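Local atomic coordinates of 30-kDa cleavage and polyadenylation specificity factor 30 (Arabidopsis thaliana, PDB entry 5ZUU), a protein that serves in the complex that forms pre-mRNA 3' ends, influencing poly(A) site choice, and binds m6A-modified RNA through the YTH domain present here. Residues Gln72-Met77 and Ser150-Glu155. Numbering follows the deposited sequence.
Sequences QGCAKM and SLLYLE
L152 reaches from the helix to the strand with both of its methyl groups, and the distances separate a tight part of this contact from a loose one. CD1 of L152 lies 3.6 Å from CB of C74 and 3.8 Å from the carbonyl carbon of G73, both van der Waals separations. CD2 of L152 is the looser methyl, 4.1 Å from CA of G73. Glycine suits position 73 for a backbone reason: at the backbone angles of G73 a CB would be jammed against the carbonyl oxygen of Q72. C74 points its CB toward the helix, and chi1 of 70° sets SG between its own backbone N and carbonyl carbon, where it meets L152 CD1 and the Y153 ring. With L152 cut back to an alanine, both methyls go, which is likely to leave a gap over G73 and beside C74.

The Y153 side is looser. SG of C74 is 4.0 Å from CE2 of Y153 and 5.2 Å from the ring centroid, 63° off the normal, an oblique sulfur-aromatic approach. Y153 is partly exposed, whereas G73, C74 and L152 are buried; its hydroxyl is hydrogen-bonded to the backbone O of H10.

The segment axes approach to 8.7 Å at 122°, and the segments bury 167 Å² in all, a small joint; the atoms that meet most closely are carbon and sulfur, with no hydrogen bond between the segments. L152 also touches C111 and L113 on neighbouring strand 103-114. The arrangement, helix 142-154 packed by its last turn across a central strand of the mixed sheet, belongs to the alpha/beta core of the YTH domain.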
ATOM      1  N   GLN A  72      -5.739  -3.090  -4.870  1.00 11.74           N
ATOM      2  CA  GLN A  72      -5.450  -4.400  -4.330  1.00 11.10           C
ATOM      3  C   GLN A  72      -5.205  -4.423  -2.816  1.00 12.15           C
ATOM      4  O   GLN A  72      -4.996  -5.504  -2.196  1.00 13.12           O
ATOM      5  CB  GLN A  72      -4.232  -4.994  -5.011  1.00 10.82           C
ATOM      6  CG  GLN A  72      -4.439  -5.564  -6.375  1.00 11.38           C
ATOM      7  CD  GLN A  72      -4.525  -4.522  -7.493  1.00 11.53           C
ATOM      8  OE1 GLN A  72      -3.860  -3.507  -7.453  1.00 10.94           O
ATOM      9  NE2 GLN A  72      -5.354  -4.775  -8.464  1.00 12.16           N
ATOM     10  N   GLY A  73      -5.191  -3.284  -2.156  1.00 12.61           N
ATOM     11  CA  GLY A  73      -4.985  -3.295  -0.683  1.00 12.59           C
ATOM     12  C   GLY A  73      -4.276  -2.084  -0.179  1.00 12.22           C
ATOM     13  O   GLY A  73      -4.063  -1.113  -0.954  1.00 12.89           O
ATOM     14  N   CYS A  74      -3.917  -2.142   1.097  1.00 11.76           N
ATOM     15  CA  CYS A  74      -3.242  -1.081   1.776  1.00 11.55           C
ATOM     16  C   CYS A  74      -2.231  -1.655   2.776  1.00 11.42           C
ATOM     17  O   CYS A  74      -2.409  -2.752   3.300  1.00  9.71           O
ATOM     18  CB  CYS A  74      -4.223  -0.075   2.403  1.00 11.98           C
ATOM     19  SG  CYS A  74      -5.187  -0.627   3.800  1.00 13.86           S
ATOM     20  N   ALA A  75      -1.120  -0.921   2.893  1.00 12.06           N
ATOM     21  CA  ALA A  75       0.024  -1.229   3.771  1.00 12.64           C
ATOM     22  C   ALA A  75       0.410  -0.009   4.536  1.00 12.78           C
ATOM     23  O   ALA A  75       0.123   1.096   4.119  1.00 13.12           O
ATOM     24  CB  ALA A  75       1.201  -1.739   2.936  1.00 12.77           C
ATOM     25  N   LYS A  76       0.974  -0.210   5.710  1.00 12.55           N
ATOM     26  CA  LYS A  76       1.599   0.831   6.442  1.00 12.95           C
ATOM     27  C   LYS A  76       3.091   0.874   6.046  1.00 13.08           C
ATOM     28  O   LYS A  76       3.747  -0.166   6.011  1.00 12.41           O
ATOM     29  CB  LYS A  76       1.520   0.528   7.942  1.00 13.42           C
ATOM     30  CG  LYS A  76       2.181   1.571   8.792  1.00 13.67           C
ATOM     31  CD  LYS A  76       2.054   1.167  10.231  1.00 14.04           C
ATOM     32  CE  LYS A  76       3.187   1.672  11.052  1.00 14.76           C
ATOM     33  NZ  LYS A  76       2.896   3.027  11.524  1.00 16.38           N
ATOM     34  N   MET A  77       3.605   2.064   5.761  1.00 12.65           N
ATOM     35  CA  MET A  77       5.044   2.272   5.583  1.00 12.62           C
ATOM     36  C   MET A  77       5.701   2.083   6.947  1.00 12.05           C
ATOM     37  O   MET A  77       5.402   2.810   7.850  1.00 12.89           O
ATOM     38  CB  MET A  77       5.270   3.668   5.063  1.00 13.31           C
ATOM     39  CG  MET A  77       6.688   4.014   4.702  1.00 13.54           C
ATOM     40  SD  MET A  77       6.774   5.685   4.060  1.00 14.01           S
ATOM     41  CE  MET A  77       8.565   5.815   3.839  1.00 14.33           C
ATOM     42  N   SER A 150     -11.541   2.771   3.745  1.00 15.97           N
ATOM     43  CA  SER A 150     -12.715   2.102   4.284  1.00 15.83           C
ATOM     44  C   SER A 150     -13.400   1.173   3.240  1.00 13.92           C
ATOM     45  O   SER A 150     -13.888   0.112   3.616  1.00 12.88           O
ATOM     46  CB  SER A 150     -13.667   3.104   4.945  1.00 17.43           C
ATOM     47  OG  SER A 150     -14.535   3.540   3.954  1.00 24.79           O
ATOM     48  N   LEU A 151     -13.376   1.524   1.945  1.00 11.94           N
ATOM     49  CA  LEU A 151     -13.945   0.661   0.911  1.00 11.37           C
ATOM     50  C   LEU A 151     -13.167  -0.661   0.763  1.00 11.19           C
ATOM     51  O   LEU A 151     -13.745  -1.723   0.419  1.00 10.39           O
ATOM     52  CB  LEU A 151     -13.993   1.347  -0.465  1.00 11.43           C
ATOM     53  CG  LEU A 151     -14.904   2.563  -0.518  1.00 12.18           C
ATOM     54  CD1 LEU A 151     -14.743   3.340  -1.820  1.00 12.08           C
ATOM     55  CD2 LEU A 151     -16.375   2.197  -0.300  1.00 12.37           C
ATOM     56  N   LEU A 152     -11.853  -0.566   0.934  1.00 11.34           N
ATOM     57  CA  LEU A 152     -11.011  -1.736   0.898  1.00 11.94           C
ATOM     58  C   LEU A 152     -11.463  -2.754   1.978  1.00 11.25           C
ATOM     59  O   LEU A 152     -11.540  -3.948   1.702  1.00 10.66           O
ATOM     60  CB  LEU A 152      -9.552  -1.380   1.160  1.00 12.33           C
ATOM     61  CG  LEU A 152      -8.757  -0.525   0.155  1.00 12.76           C
ATOM     62  CD1 LEU A 152      -7.405  -0.168   0.807  1.00 13.43           C
ATOM     63  CD2 LEU A 152      -8.581  -1.310  -1.136  1.00 13.13           C
ATOM     64  N   TYR A 153     -11.693  -2.277   3.192  1.00 12.38           N
ATOM     65  CA  TYR A 153     -12.155  -3.128   4.305  1.00 12.74           C
ATOM     66  C   TYR A 153     -13.596  -3.712   4.110  1.00 13.65           C
ATOM     67  O   TYR A 153     -13.958  -4.641   4.828  1.00 15.57           O
ATOM     68  CB  TYR A 153     -12.052  -2.373   5.598  1.00 12.76           C
ATOM     69  CG  TYR A 153     -10.630  -2.364   6.061  1.00 13.46           C
ATOM     70  CD1 TYR A 153     -10.107  -3.419   6.827  1.00 13.70           C
ATOM     71  CD2 TYR A 153      -9.771  -1.331   5.688  1.00 13.03           C
ATOM     72  CE1 TYR A 153      -8.780  -3.406   7.223  1.00 13.80           C
ATOM     73  CE2 TYR A 153      -8.464  -1.311   6.074  1.00 13.12           C
ATOM     74  CZ  TYR A 153      -7.945  -2.356   6.825  1.00 13.63           C
ATOM     75  OH  TYR A 153      -6.639  -2.258   7.257  1.00 11.79           O
ATOM     76  N   LEU A 154     -14.395  -3.204   3.159  1.00 12.19           N
ATOM     77  CA  LEU A 154     -15.626  -3.855   2.796  1.00 12.53           C
ATOM     78  C   LEU A 154     -15.421  -5.058   1.910  1.00 12.48           C
ATOM     79  O   LEU A 154     -16.312  -5.903   1.850  1.00 13.08           O
ATOM     80  CB  LEU A 154     -16.603  -2.881   2.123  1.00 12.06           C
ATOM     81  CG  LEU A 154     -16.923  -1.664   2.931  1.00 11.47           C
ATOM     82  CD1 LEU A 154     -17.778  -0.758   2.071  1.00 12.36           C
ATOM     83  CD2 LEU A 154     -17.609  -1.963   4.232  1.00 11.26           C
ATOM     84  N   GLU A 155     -14.285  -5.181   1.224  1.00 12.33           N
ATOM     85  CA  GLU A 155     -14.074  -6.301   0.332  1.00 12.97           C
ATOM     86  C   GLU A 155     -13.556  -7.498   1.051  1.00 12.72           C
ATOM     87  O   GLU A 155     -12.835  -7.370   2.024  1.00 13.58           O
ATOM     88  CB  GLU A 155     -13.116  -5.974  -0.838  1.00 13.80           C
ATOM     89  CG  GLU A 155     -13.637  -4.884  -1.733  1.00 13.42           C
ATOM     90  CD  GLU A 155     -15.005  -5.221  -2.317  1.00 14.51           C
ATOM     91  OE1 GLU A 155     -15.882  -4.302  -2.417  1.00 15.86           O
ATOM     92  OE2 GLU A 155     -15.195  -6.382  -2.746  1.00 13.53           O
TER